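Long-range contacts in Emp46p (Saccharomyces cerevisiae, PDB 2A6V), which acts as a calcium-independent cargo receptor, binding carbohydrate through a lectin domain and taking part in the secretion of glycoproteins: residues D33-E38 against G52-K57; P58-K63 against F195-S200; I62-T67 against N165-H170; W88-N93 against K106-L111. One frame throughout, in Å; residues are numbered along the deposited sequence. Where two conformers were deposited one is given.

Contact 1: residues D33-E38 against G52-K57; sequences DKVKLE and GSLWLK
D33 meets G52 as an antiparallel, non-hydrogen-bonded pair: the two CA atoms are 4.8 Å apart, and D33 CB lies 4.1 Å from G52 CA. The D33 carboxylate also reaches S53, through one water. With D33 CG beside the backbone N (chi1 -69°), OD2 takes a hydrogen bond from that water at 2.7 Å, and the water in turn accepts one from S53 OG at 2.9 Å. The S53 hydroxyl therefore serves as donor in this bridge. At K34 only the backbone approaches, its N lying 4.0 Å from G52 CA, while the lysine chain leads away.

Between D33 and K36 the chain leaves one sheet of the legume-like lectin beta sandwich for the other, since strand 29-33 pairs with strand 51-56 and strand 36-38 borders the opposing sheet. V35 sits at this changeover and points toward strand 51-56. Its two methyls divide the work. V35 CG1, placed between the backbone N and the carbonyl carbon (chi1 66°), comes to 3.4 Å from S53 O. V35 CG2 packs against the end of L54, 4.0 Å from L54 CD2, with the two side chains crossing at about a right angle. F42 of the opposing sheet touches both V35 and L54, and L54 further packs on W29 and L31 of the neighbouring strand.

Contact 2: residues P58-K63 against F195-S200; sequences PEYSIK and FRIGTS
Over one face of the F195 ring lies the carbonyl oxygen of Y60, 3.5 Å above the plane and offset toward the rim; at the ring's edge is I62 CD1. The Y60 ring in turn receives F195 near its own plane, Y60 CD2 being 3.6 Å from F195 CZ, and I197 CD1 approaches it obliquely. The two rings lie side by side with their planes at 69°. F195 CB points away from residues 58-63, but CG sits between the backbone N and the carbonyl carbon (chi1 55°), and this swings the ring back to Y60.

The same two residues form a single antiparallel, hydrogen-bonded bridge. Y60 N gives a nearly straight bond (172°) to F195 O at 2.8 Å, in the carbonyl plane; F195 N returns one to Y60 O at 3.1 Å, less straight. One step outward a water takes over, donating to P58 O at 2.8 Å and accepting from I197 N at 3.0 Å. Y60 OH is hydrogen-bonded to D219 OD1.

The E59 carboxylate lies against the aliphatic part of R196, with E59 OE2 3.7 Å from R196 CG; R196 has two conformers, so this approach is doubtful. Charged atoms do not touch (E59 OE2 to R196 NE 4.9 Å), and R196 makes a cation-pi contact with W55. Main-chain bonds and apolar contact thus tie this loop to strand 196-202; the opposite charges probably add little.

Contact 3: residues I62-T67 against N165-H170; sequences IKDAMT and NPLDNH
D64 and L167 meet at the outer side of this contact because both carry CG beside the backbone N (chi1 -76° and -56°): the two side chains cross at a slant, and L167 CD1 reaches D64 CB at 3.8 Å. N165 instead has CG opposite its backbone N (chi1 -174°), which brings OD1 to 3.7 Å from A65 CB. P166 lies on the I62 side of the A65/N165 pair. P166 CD approaches D64 O at 3.2 Å, and P166 CG packs on I62 CG2 at 4.2 Å. No hydrogen bond crosses from one segment to the other, so the fit rests on van der Waals contact, two oxygens (D64 O and N165 OD1) meeting carbon.

The loop 165-170 is shaped from within. D168 N bonds to N165 O at 3.0 Å, and the backbone angles of P166 and L167 make this a type I beta turn. N165 OD1 adds a weak bond from L167 N (3.1 Å), an Asx turn.

These residues connect strands 158-165 and 171-176, and N165 still pairs with L171 through the backbone. On the other side M66 begins strand 66-75, bonded to Y164. The contact lies at the ends of the neighbouring strands 66-75 and 158-165, with V221 touching A65.

Contact 4: residues W88-N93 against K106-L111; sequences WLKQGN and KKFNGL
W88 sends the edge of its six-membered ring into the face of F108, a T-shaped pair with planes at 88°; CZ3 stands over the middle of the phenyl ring, 4.0 Å from F108 CZ. The chain of K90, bent at chi3, crosses F108 at about a right angle and puts CD 3.9 Å from F108 CD1. Away from the rings, Q91 NE2 bonds to N109 OD1 at 2.8 Å. That oxygen lies nearly in the amide plane of Q91; the two amide planes are nearly perpendicular, and the donor stands 52° out of the carbonyl plane of N109.

Behind the side chains runs an antiparallel backbone ladder. L89 and L111 exchange two bonds, L89 N to L111 O at 3.0 Å and L111 N to L89 O at 2.8 Å, and their side chains lie alongside one another. Q91 N gives a further, nearly straight bond to N109 O (2.8 Å). K90 faces G110 in the non-hydrogen-bonded pair between; G110, with phi 156°, is where the chain turns a corner. Beyond it a water joins Q91 O to N109 N, accepting from the latter at 2.9 Å.

Outer partners fix the polar ends: W88 NE1 bonds to S200 OG, K90 NZ to S104 OG, and Q91 OE1 to S193 OG. L100 touches both W88 and F108. The F108 side chain, not itself a ligand, is about 5 Å from that of Y128, which binds a potassium ion. Strands 84-90 and 111-115 are adjacent antiparallel strands of the legume-like lectin sandwich.

In the fold
Contacts 1, 2 and 4 all reach one sheet of the sandwich, in which strands 51-56, 196-202 and 84-90 are consecutive neighbours; contact 3 belongs to the opposing sheet. Contacts 1 and 4 are mostly buried, contact 2 partly, contact 3 at the surface. Regular backbone pairing dominates contact 4 and shrinks to a single bridge in contact 2. Contacts 1 and 3 both lack direct hydrogen bonds although only one is buried: contact 1 has a non-hydrogen-bonded bridge, a water link and V35-L54 packing, contact 3 loop residues in van der Waals contact. W55 packs on W88, linking contacts 1 and 4. M66, with SD 3.6 Å from F195 CZ and CE 4.0 Å from L89 CD1, joins contact 3 to contacts 2 and 4.

Contact 1: residues D33-E38 against G52-K57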
loop_
_atom_site.group_PDB
_atom_site.type_symbol
_atom_site.label_atom_id
_atom_site.label_comp_id
_atom_site.label_asym_id
_atom_site.label_seq_id
_atom_site.Cartn_x
_atom_site.Cartn_y
_atom_site.Cartn_z
ATOM N N ASP A 33 0.264 15.139 0.541
ATOM C CA ASP A 33 1.415 15.674 -0.159
ATOM C C ASP A 33 1.102 15.891 -1.639
ATOM O O ASP A 33 0.138 16.582 -1.921
ATOM C CB ASP A 33 2.649 14.834 0.153
ATOM C CG ASP A 33 3.069 15.005 1.579
ATOM O OD1 ASP A 33 3.465 16.150 1.902
ATOM O OD2 ASP A 33 2.972 14.120 2.441
ATOM N N LYS A 34 1.879 15.330 -2.565
ATOM C CA LYS A 34 1.786 15.726 -3.972
ATOM C C LYS A 34 0.878 14.858 -4.847
ATOM O O LYS A 34 0.803 15.069 -6.062
ATOM C CB LYS A 34 3.174 15.801 -4.595
ATOM C CG LYS A 34 4.087 16.780 -3.904
ATOM C CD LYS A 34 3.527 18.187 -4.021
ATOM C CE LYS A 34 4.541 19.265 -3.693
ATOM N NZ LYS A 34 4.263 20.506 -4.481
ATOM N N VAL A 35 0.151 13.922 -4.246
ATOM C CA VAL A 35 -0.720 13.060 -5.030
ATOM C C VAL A 35 -1.725 13.894 -5.817
ATOM O O VAL A 35 -2.329 14.825 -5.279
ATOM C CB VAL A 35 -1.430 11.997 -4.154
ATOM C CG1 VAL A 35 -2.393 12.613 -3.180
ATOM C CG2 VAL A 35 -2.138 10.970 -5.030
ATOM N N LYS A 36 -1.877 13.571 -7.098
ATOM C CA LYS A 36 -2.869 14.237 -7.949
ATOM C C LYS A 36 -3.643 13.222 -8.795
ATOM O O LYS A 36 -3.070 12.249 -9.269
ATOM C CB LYS A 36 -2.191 15.232 -8.862
ATOM C CG LYS A 36 -1.065 14.686 -9.684
ATOM C CD LYS A 36 -0.531 15.671 -10.760
ATOM C CE LYS A 36 -0.263 17.075 -10.242
ATOM N NZ LYS A 36 1.076 17.625 -10.656
ATOM N N LEU A 37 -4.933 13.452 -8.972
ATOM C CA LEU A 37 -5.751 12.680 -9.892
ATOM C C LEU A 37 -5.574 13.288 -11.272
ATOM O O LEU A 37 -5.914 14.465 -11.491
ATOM C CB LEU A 37 -7.221 12.731 -9.501
ATOM C CG LEU A 37 -8.190 11.956 -10.383
ATOM C CD1 LEU A 37 -7.770 10.506 -10.501
ATOM C CD2 LEU A 37 -9.603 12.040 -9.819
ATOM N N GLU A 38 -5.056 12.503 -12.196
ATOM C CA GLU A 38 -4.700 12.978 -13.525
ATOM C C GLU A 38 -5.099 11.953 -14.569
ATOM O O GLU A 38 -4.605 10.817 -14.564
ATOM C CB GLU A 38 -3.200 13.216 -13.590
ATOM C CG GLU A 38 -2.693 13.857 -14.857
ATOM C CD GLU A 38 -1.725 14.973 -14.533
ATOM O OE1 GLU A 38 -0.503 14.805 -14.774
ATOM O OE2 GLU A 38 -2.190 15.997 -13.982
ATOM N N GLY A 52 3.773 11.291 -1.988
ATOM C CA GLY A 52 2.322 11.358 -2.007
ATOM C C GLY A 52 1.710 10.158 -1.341
ATOM O O GLY A 52 2.361 9.115 -1.246
ATOM N N SER A 53 0.471 10.299 -0.898
ATOM C CA SER A 53 -0.226 9.238 -0.169
ATOM C C SER A 53 -1.721 9.312 -0.336
ATOM O O SER A 53 -2.272 10.377 -0.640
ATOM C CB SER A 53 0.114 9.266 1.329
ATOM O OG SER A 53 -0.177 10.528 1.921
ATOM N N LEU A 54 -2.366 8.170 -0.177
ATOM C CA LEU A 54 -3.813 8.037 -0.155
ATOM C C LEU A 54 -4.143 7.226 1.066
ATOM O O LEU A 54 -3.710 6.093 1.181
ATOM C CB LEU A 54 -4.347 7.337 -1.401
ATOM C CG LEU A 54 -4.105 8.093 -2.698
ATOM C CD1 LEU A 54 -4.288 7.176 -3.868
ATOM C CD2 LEU A 54 -5.037 9.286 -2.801
ATOM N N TRP A 55 -4.916 7.796 1.970
ATOM C CA TRP A 55 -5.340 7.084 3.171
ATOM C C TRP A 55 -6.857 7.108 3.298
ATOM O O TRP A 55 -7.495 8.140 3.096
ATOM C CB TRP A 55 -4.726 7.723 4.420
ATOM C CG TRP A 55 -3.270 7.459 4.625
ATOM C CD1 TRP A 55 -2.233 8.265 4.284
ATOM C CD2 TRP A 55 -2.704 6.316 5.264
ATOM N NE1 TRP A 55 -1.048 7.690 4.671
ATOM C CE2 TRP A 55 -1.313 6.491 5.279
ATOM C CE3 TRP A 55 -3.243 5.165 5.854
ATOM C CZ2 TRP A 55 -0.451 5.548 5.822
ATOM C CZ3 TRP A 55 -2.372 4.220 6.400
ATOM C CH2 TRP A 55 -1.000 4.436 6.388
ATOM N N LEU A 56 -7.456 5.972 3.617
ATOM C CA LEU A 56 -8.877 5.966 3.981
ATOM C C LEU A 56 -9.066 6.658 5.322
ATOM O O LEU A 56 -8.334 6.404 6.277
ATOM C CB LEU A 56 -9.430 4.543 4.052
ATOM C CG LEU A 56 -9.928 4.007 2.730
ATOM C CD1 LEU A 56 -9.889 2.499 2.739
ATOM C CD2 LEU A 56 -11.356 4.513 2.427
ATOM N N LYS A 57 -10.039 7.559 5.389
ATOM C CA LYS A 57 -10.356 8.271 6.630
ATOM C C LYS A 57 -10.949 7.333 7.711
ATOM O O LYS A 57 -10.444 7.313 8.828
ATOM C CB LYS A 57 -11.290 9.459 6.363
ATOM C CG LYS A 57 -10.676 10.622 5.584
ATOM C CD LYS A 57 -11.712 11.746 5.342
ATOM C CE LYS A 57 -11.196 12.763 4.336
ATOM N NZ LYS A 57 -12.277 13.746 3.928
HETATM O O HOH W 1 2.489 11.607 1.603
#

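Contact 2: residues P58-K63 against F195-S200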
loop_
_atom_site.group_PDB
_atom_site.type_symbol
_atom_site.label_atom_id
_atom_site.label_comp_id
_atom_site.label_asym_id
_atom_site.label_seq_id
_atom_site.Cartn_x
_atom_site.Cartn_y
_atom_site.Cartn_z
ATOM N N PRO A 58 -11.965 6.539 7.391
ATOM C CA PRO A 58 -12.547 5.660 8.416
ATOM C C PRO A 58 -11.616 4.491 8.704
ATOM O O PRO A 58 -11.017 3.946 7.778
ATOM C CB PRO A 58 -13.824 5.155 7.762
ATOM C CG PRO A 58 -13.562 5.190 6.315
ATOM C CD PRO A 58 -12.618 6.340 6.095
ATOM N N GLU A 59 -11.475 4.133 9.970
ATOM C CA GLU A 59 -10.808 2.884 10.331
ATOM C C GLU A 59 -11.711 1.718 9.969
ATOM O O GLU A 59 -12.934 1.822 10.034
ATOM C CB GLU A 59 -10.494 2.845 11.829
ATOM C CG GLU A 59 -9.579 3.966 12.258
ATOM C CD GLU A 59 -8.919 3.722 13.592
ATOM O OE1 GLU A 59 -9.595 3.207 14.504
ATOM O OE2 GLU A 59 -7.724 4.074 13.718
ATOM N N TYR A 60 -11.099 0.606 9.576
ATOM C CA TYR A 60 -11.830 -0.601 9.196
ATOM C C TYR A 60 -11.815 -1.649 10.308
ATOM O O TYR A 60 -10.773 -1.951 10.867
ATOM C CB TYR A 60 -11.197 -1.213 7.948
ATOM C CG TYR A 60 -11.983 -2.375 7.393
ATOM C CD1 TYR A 60 -13.159 -2.165 6.708
ATOM C CD2 TYR A 60 -11.546 -3.694 7.555
ATOM C CE1 TYR A 60 -13.887 -3.213 6.190
ATOM C CE2 TYR A 60 -12.269 -4.755 7.030
ATOM C CZ TYR A 60 -13.446 -4.511 6.349
ATOM O OH TYR A 60 -14.174 -5.550 5.814
ATOM N N SER A 61 -12.987 -2.197 10.616
ATOM C CA SER A 61 -13.115 -3.314 11.539
ATOM C C SER A 61 -13.603 -4.540 10.764
ATOM O O SER A 61 -14.619 -4.484 10.076
ATOM C CB SER A 61 -14.078 -2.950 12.681
ATOM O OG SER A 61 -13.515 -1.931 13.499
ATOM N N ILE A 62 -12.851 -5.635 10.853
ATOM C CA ILE A 62 -13.184 -6.850 10.108
ATOM C C ILE A 62 -14.391 -7.532 10.726
ATOM O O ILE A 62 -14.545 -7.543 11.945
ATOM C CB ILE A 62 -11.988 -7.834 10.099
ATOM C CG1 ILE A 62 -10.964 -7.403 9.056
ATOM C CG2 ILE A 62 -12.446 -9.282 9.825
ATOM C CD1 ILE A 62 -9.686 -8.167 9.130
ATOM N N LYS A 63 -15.229 -8.104 9.872
ATOM C CA LYS A 63 -16.318 -8.971 10.303
ATOM C C LYS A 63 -15.775 -10.406 10.427
ATOM O O LYS A 63 -15.412 -10.827 11.520
ATOM C CB LYS A 63 -17.497 -8.856 9.331
ATOM C CG LYS A 63 -18.871 -9.177 9.935
ATOM C CD LYS A 63 -19.076 -10.676 10.201
ATOM C CE LYS A 63 -20.482 -11.169 9.814
ATOM N NZ LYS A 63 -21.332 -11.491 11.010
ATOM N N PHE A 195 -8.225 -0.719 12.069
ATOM C CA PHE A 195 -6.965 -0.318 11.476
ATOM C C PHE A 195 -7.191 0.591 10.277
ATOM O O PHE A 195 -8.285 0.673 9.720
ATOM C CB PHE A 195 -6.107 -1.538 11.111
ATOM C CG PHE A 195 -6.806 -2.512 10.218
ATOM C CD1 PHE A 195 -7.597 -3.527 10.754
ATOM C CD2 PHE A 195 -6.711 -2.398 8.844
ATOM C CE1 PHE A 195 -8.268 -4.407 9.931
ATOM C CE2 PHE A 195 -7.373 -3.285 8.022
ATOM C CZ PHE A 195 -8.156 -4.295 8.570
ATOM N N ARG A 196 -6.128 1.289 9.917
ATOM C CA ARG A 196 -6.153 2.265 8.853
ATOM C C ARG A 196 -5.511 1.651 7.630
ATOM O O ARG A 196 -4.547 0.890 7.744
ATOM C CB ARG A 196 -5.409 3.511 9.291
ATOM C CG ARG A 196 -6.194 4.298 10.357
ATOM C CD ARG A 196 -5.579 5.621 10.757
ATOM N NE ARG A 196 -4.113 5.591 10.777
ATOM C CZ ARG A 196 -3.320 6.152 9.848
ATOM N NH1 ARG A 196 -3.822 6.813 8.804
ATOM N NH2 ARG A 196 -2.003 6.059 9.967
ATOM N N ILE A 197 -6.036 2.018 6.467
ATOM C CA ILE A 197 -5.614 1.458 5.185
ATOM C C ILE A 197 -5.133 2.551 4.284
ATOM O O ILE A 197 -5.827 3.556 4.097
ATOM C CB ILE A 197 -6.820 0.735 4.524
ATOM C CG1 ILE A 197 -7.309 -0.424 5.396
ATOM C CG2 ILE A 197 -6.497 0.302 3.114
ATOM C CD1 ILE A 197 -8.695 -0.823 5.097
ATOM N N GLY A 198 -3.949 2.394 3.696
ATOM C CA GLY A 198 -3.471 3.388 2.759
ATOM C C GLY A 198 -2.288 2.943 1.928
ATOM O O GLY A 198 -1.833 1.794 2.004
ATOM N N THR A 199 -1.796 3.866 1.125
ATOM C CA THR A 199 -0.619 3.675 0.296
ATOM C C THR A 199 0.153 4.982 0.245
ATOM O O THR A 199 -0.421 6.077 0.386
ATOM C CB THR A 199 -1.041 3.210 -1.126
ATOM O OG1 THR A 199 0.122 2.956 -1.906
ATOM C CG2 THR A 199 -1.842 4.290 -1.880
ATOM N N SER A 200 1.451 4.884 0.036
ATOM C CA SER A 200 2.291 6.044 -0.134
ATOM C C SER A 200 3.493 5.740 -0.972
ATOM O O SER A 200 3.870 4.581 -1.120
ATOM C CB SER A 200 2.735 6.578 1.217
ATOM O OG SER A 200 3.614 5.650 1.842
HETATM O O HOH W 2 -8.344 3.770 7.101
#

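Contact 3: residues I62-T67 against N165-H170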
loop_
_atom_site.group_PDB
_atom_site.type_symbol
_atom_site.label_atom_id
_atom_site.label_comp_id
_atom_site.label_asym_id
_atom_site.label_seq_id
_atom_site.Cartn_x
_atom_site.Cartn_y
_atom_site.Cartn_z
ATOM N N ILE A 62 -12.851 -5.635 10.853
ATOM C CA ILE A 62 -13.184 -6.850 10.108
ATOM C C ILE A 62 -14.391 -7.532 10.726
ATOM O O ILE A 62 -14.545 -7.543 11.945
ATOM C CB ILE A 62 -11.988 -7.834 10.099
ATOM C CG1 ILE A 62 -10.964 -7.403 9.056
ATOM C CG2 ILE A 62 -12.446 -9.282 9.825
ATOM C CD1 ILE A 62 -9.686 -8.167 9.130
ATOM N N LYS A 63 -15.229 -8.104 9.872
ATOM C CA LYS A 63 -16.318 -8.971 10.303
ATOM C C LYS A 63 -15.775 -10.406 10.427
ATOM O O LYS A 63 -15.412 -10.827 11.520
ATOM C CB LYS A 63 -17.497 -8.856 9.331
ATOM C CG LYS A 63 -18.871 -9.177 9.935
ATOM C CD LYS A 63 -19.076 -10.676 10.201
ATOM C CE LYS A 63 -20.482 -11.169 9.814
ATOM N NZ LYS A 63 -21.332 -11.491 11.010
ATOM N N ASP A 64 -15.686 -11.127 9.310
ATOM C CA ASP A 64 -15.142 -12.487 9.285
ATOM C C ASP A 64 -13.752 -12.463 8.654
ATOM O O ASP A 64 -12.770 -12.785 9.319
ATOM C CB ASP A 64 -16.062 -13.435 8.498
ATOM C CG ASP A 64 -17.310 -13.843 9.277
ATOM O OD1 ASP A 64 -17.415 -13.531 10.480
ATOM O OD2 ASP A 64 -18.242 -14.471 8.738
ATOM N N ALA A 65 -13.692 -12.044 7.390
ATOM C CA ALA A 65 -12.457 -11.981 6.607
ATOM C C ALA A 65 -12.469 -10.774 5.669
ATOM O O ALA A 65 -13.475 -10.064 5.543
ATOM C CB ALA A 65 -12.279 -13.264 5.816
ATOM N N MET A 66 -11.340 -10.515 5.017
ATOM C CA MET A 66 -11.284 -9.382 4.092
ATOM C C MET A 66 -10.326 -9.573 2.948
ATOM O O MET A 66 -9.377 -10.339 3.048
ATOM C CB MET A 66 -10.938 -8.106 4.846
ATOM C CG MET A 66 -9.544 -8.003 5.391
ATOM S SD MET A 66 -9.031 -6.262 5.675
ATOM C CE MET A 66 -7.257 -6.519 5.606
ATOM N N THR A 67 -10.563 -8.834 1.868
ATOM C CA THR A 67 -9.681 -8.766 0.724
ATOM C C THR A 67 -9.427 -7.303 0.367
ATOM O O THR A 67 -10.362 -6.524 0.304
ATOM C CB THR A 67 -10.339 -9.453 -0.473
ATOM O OG1 THR A 67 -10.633 -10.820 -0.140
ATOM C CG2 THR A 67 -9.383 -9.511 -1.675
ATOM N N ASN A 165 -7.842 -13.885 6.763
ATOM C CA ASN A 165 -8.949 -14.636 7.348
ATOM C C ASN A 165 -8.616 -15.041 8.774
ATOM O O ASN A 165 -7.990 -16.062 8.984
ATOM C CB ASN A 165 -9.264 -15.866 6.507
ATOM C CG ASN A 165 -10.498 -16.594 6.996
ATOM O OD1 ASN A 165 -11.166 -16.143 7.918
ATOM N ND2 ASN A 165 -10.804 -17.699 6.364
ATOM N N PRO A 166 -9.003 -14.233 9.749
ATOM C CA PRO A 166 -8.807 -14.563 11.167
ATOM C C PRO A 166 -9.390 -15.937 11.545
ATOM O O PRO A 166 -8.830 -16.600 12.407
ATOM C CB PRO A 166 -9.569 -13.450 11.904
ATOM C CG PRO A 166 -9.705 -12.331 10.925
ATOM C CD PRO A 166 -9.608 -12.905 9.561
ATOM N N LEU A 167 -10.493 -16.325 10.902
ATOM C CA LEU A 167 -11.172 -17.596 11.169
ATOM C C LEU A 167 -10.361 -18.824 10.732
ATOM O O LEU A 167 -10.617 -19.947 11.177
ATOM C CB LEU A 167 -12.555 -17.614 10.514
ATOM C CG LEU A 167 -13.448 -16.438 10.952
ATOM C CD1 LEU A 167 -14.790 -16.512 10.271
ATOM C CD2 LEU A 167 -13.585 -16.371 12.473
ATOM N N ASP A 168 -9.397 -18.614 9.850
ATOM C CA ASP A 168 -8.443 -19.647 9.459
ATOM C C ASP A 168 -7.082 -19.420 10.154
ATOM O O ASP A 168 -6.026 -19.522 9.520
ATOM C CB ASP A 168 -8.334 -19.615 7.928
ATOM C CG ASP A 168 -7.566 -20.764 7.348
ATOM O OD1 ASP A 168 -7.458 -21.840 7.978
ATOM O OD2 ASP A 168 -7.049 -20.657 6.213
ATOM N N ASN A 169 -7.137 -19.152 11.463
ATOM C CA ASN A 169 -5.977 -18.813 12.288
ATOM C C ASN A 169 -5.114 -17.731 11.649
ATOM O O ASN A 169 -3.885 -17.860 11.567
ATOM C CB ASN A 169 -5.134 -20.059 12.617
ATOM C CG ASN A 169 -4.248 -19.861 13.848
ATOM O OD1 ASN A 169 -4.537 -19.021 14.709
ATOM N ND2 ASN A 169 -3.158 -20.614 13.918
ATOM N N HIS A 170 -5.781 -16.686 11.166
ATOM C CA HIS A 170 -5.111 -15.464 10.698
ATOM C C HIS A 170 -4.253 -15.666 9.459
ATOM O O HIS A 170 -3.213 -15.018 9.303
ATOM C CB HIS A 170 -4.272 -14.876 11.843
ATOM C CG HIS A 170 -5.091 -14.508 13.032
ATOM N ND1 HIS A 170 -5.874 -13.378 13.068
ATOM C CD2 HIS A 170 -5.292 -15.147 14.208
ATOM C CE1 HIS A 170 -6.506 -13.323 14.226
ATOM N NE2 HIS A 170 -6.174 -14.389 14.932
#

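Contact 4: residues W88-N93 against K106-L111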
loop_
_atom_site.group_PDB
_atom_site.type_symbol
_atom_site.label_atom_id
_atom_site.label_comp_id
_atom_site.label_asym_id
_atom_site.label_seq_id
_atom_site.Cartn_x
_atom_site.Cartn_y
_atom_site.Cartn_z
ATOM N N TRP A 88 -0.076 0.001 3.360
ATOM C CA TRP A 88 -0.082 0.042 4.805
ATOM C C TRP A 88 -1.384 -0.485 5.391
ATOM O O TRP A 88 -2.483 -0.199 4.873
ATOM C CB TRP A 88 0.047 1.476 5.287
ATOM C CG TRP A 88 1.223 2.230 4.810
ATOM C CD1 TRP A 88 1.273 3.017 3.709
ATOM C CD2 TRP A 88 2.522 2.303 5.416
ATOM N NE1 TRP A 88 2.520 3.574 3.577
ATOM C CE2 TRP A 88 3.307 3.149 4.614
ATOM C CE3 TRP A 88 3.098 1.748 6.565
ATOM C CZ2 TRP A 88 4.637 3.460 4.924
ATOM C CZ3 TRP A 88 4.433 2.048 6.860
ATOM C CH2 TRP A 88 5.175 2.896 6.034
ATOM N N LEU A 89 -1.245 -1.231 6.476
ATOM C CA LEU A 89 -2.323 -1.490 7.421
ATOM C C LEU A 89 -1.758 -1.084 8.780
ATOM O O LEU A 89 -0.815 -1.717 9.247
ATOM C CB LEU A 89 -2.708 -2.977 7.428
ATOM C CG LEU A 89 -3.215 -3.604 6.139
ATOM C CD1 LEU A 89 -3.646 -5.040 6.414
ATOM C CD2 LEU A 89 -4.372 -2.843 5.558
ATOM N N LYS A 90 -2.275 -0.025 9.393
ATOM C CA LYS A 90 -1.690 0.509 10.634
ATOM C C LYS A 90 -2.740 0.672 11.736
ATOM O O LYS A 90 -3.898 0.938 11.460
ATOM C CB LYS A 90 -1.026 1.856 10.353
ATOM C CG LYS A 90 0.176 1.766 9.423
ATOM C CD LYS A 90 1.264 2.821 9.664
ATOM C CE LYS A 90 0.701 4.194 9.919
ATOM N NZ LYS A 90 1.778 5.177 10.144
ATOM N N GLN A 91 -2.321 0.493 12.986
ATOM C CA GLN A 91 -3.215 0.655 14.141
ATOM C C GLN A 91 -2.612 1.622 15.142
ATOM O O GLN A 91 -1.450 2.014 15.023
ATOM C CB GLN A 91 -3.506 -0.700 14.804
ATOM C CG GLN A 91 -2.271 -1.438 15.298
ATOM C CD GLN A 91 -2.599 -2.648 16.154
ATOM O OE1 GLN A 91 -3.772 -2.920 16.443
ATOM N NE2 GLN A 91 -1.566 -3.378 16.563
ATOM N N GLY A 92 -3.417 2.036 16.118
ATOM C CA GLY A 92 -2.938 2.909 17.176
ATOM C C GLY A 92 -2.928 4.368 16.774
ATOM O O GLY A 92 -3.288 4.705 15.648
ATOM N N ASN A 93 -2.487 5.225 17.694
ATOM C CA ASN A 93 -2.592 6.682 17.535
ATOM C C ASN A 93 -2.093 7.237 16.182
ATOM O O ASN A 93 -2.673 6.918 15.130
ATOM C CB ASN A 93 -1.931 7.400 18.732
ATOM C CG ASN A 93 -2.736 7.263 20.016
ATOM O OD1 ASN A 93 -3.897 7.684 20.084
ATOM N ND2 ASN A 93 -2.124 6.674 21.041
ATOM N N LYS A 106 9.045 6.133 11.028
ATOM C CA LYS A 106 9.801 4.897 11.114
ATOM C C LYS A 106 9.271 4.027 12.257
ATOM O O LYS A 106 9.351 2.793 12.211
ATOM C CB LYS A 106 11.290 5.189 11.326
ATOM C CG LYS A 106 11.960 5.797 10.104
ATOM C CD LYS A 106 13.491 5.728 10.148
ATOM C CE LYS A 106 14.084 6.694 11.141
ATOM N NZ LYS A 106 15.570 6.778 11.001
ATOM N N LYS A 107 8.732 4.677 13.287
ATOM C CA LYS A 107 8.105 3.983 14.397
ATOM C C LYS A 107 6.589 3.938 14.185
ATOM O O LYS A 107 5.893 4.961 14.246
ATOM C CB LYS A 107 8.450 4.673 15.726
ATOM C CG LYS A 107 8.034 3.866 16.952
ATOM C CD LYS A 107 8.274 4.629 18.271
ATOM C CE LYS A 107 9.721 5.032 18.476
ATOM N NZ LYS A 107 10.668 3.886 18.410
ATOM N N PHE A 108 6.084 2.746 13.896
ATOM C CA PHE A 108 4.662 2.559 13.631
ATOM C C PHE A 108 4.239 1.185 14.130
ATOM O O PHE A 108 5.071 0.337 14.444
ATOM C CB PHE A 108 4.355 2.732 12.132
ATOM C CG PHE A 108 4.925 1.648 11.259
ATOM C CD1 PHE A 108 4.176 0.522 10.921
ATOM C CD2 PHE A 108 6.210 1.747 10.780
ATOM C CE1 PHE A 108 4.734 -0.478 10.119
ATOM C CE2 PHE A 108 6.760 0.765 9.991
ATOM C CZ PHE A 108 6.024 -0.350 9.652
ATOM N N ASN A 109 2.934 1.009 14.217
ATOM C CA ASN A 109 2.331 -0.216 14.672
ATOM C C ASN A 109 1.487 -0.752 13.536
ATOM O O ASN A 109 0.406 -0.244 13.233
ATOM C CB ASN A 109 1.474 0.052 15.905
ATOM C CG ASN A 109 1.171 -1.200 16.670
ATOM O OD1 ASN A 109 0.935 -2.268 16.095
ATOM N ND2 ASN A 109 1.192 -1.085 18.001
ATOM N N GLY A 110 2.011 -1.754 12.860
ATOM C CA GLY A 110 1.276 -2.351 11.776
ATOM C C GLY A 110 2.137 -3.038 10.759
ATOM O O GLY A 110 3.228 -3.514 11.065
ATOM N N LEU A 111 1.624 -3.066 9.535
ATOM C CA LEU A 111 2.166 -3.822 8.425
ATOM C C LEU A 111 2.462 -2.876 7.284
ATOM O O LEU A 111 1.635 -2.029 6.945
ATOM C CB LEU A 111 1.154 -4.869 7.983
ATOM C CG LEU A 111 1.409 -5.596 6.671
ATOM C CD1 LEU A 111 2.668 -6.498 6.733
ATOM C CD2 LEU A 111 0.180 -6.413 6.274
HETATM O O HOH W 3 1.110 3.185 13.764
#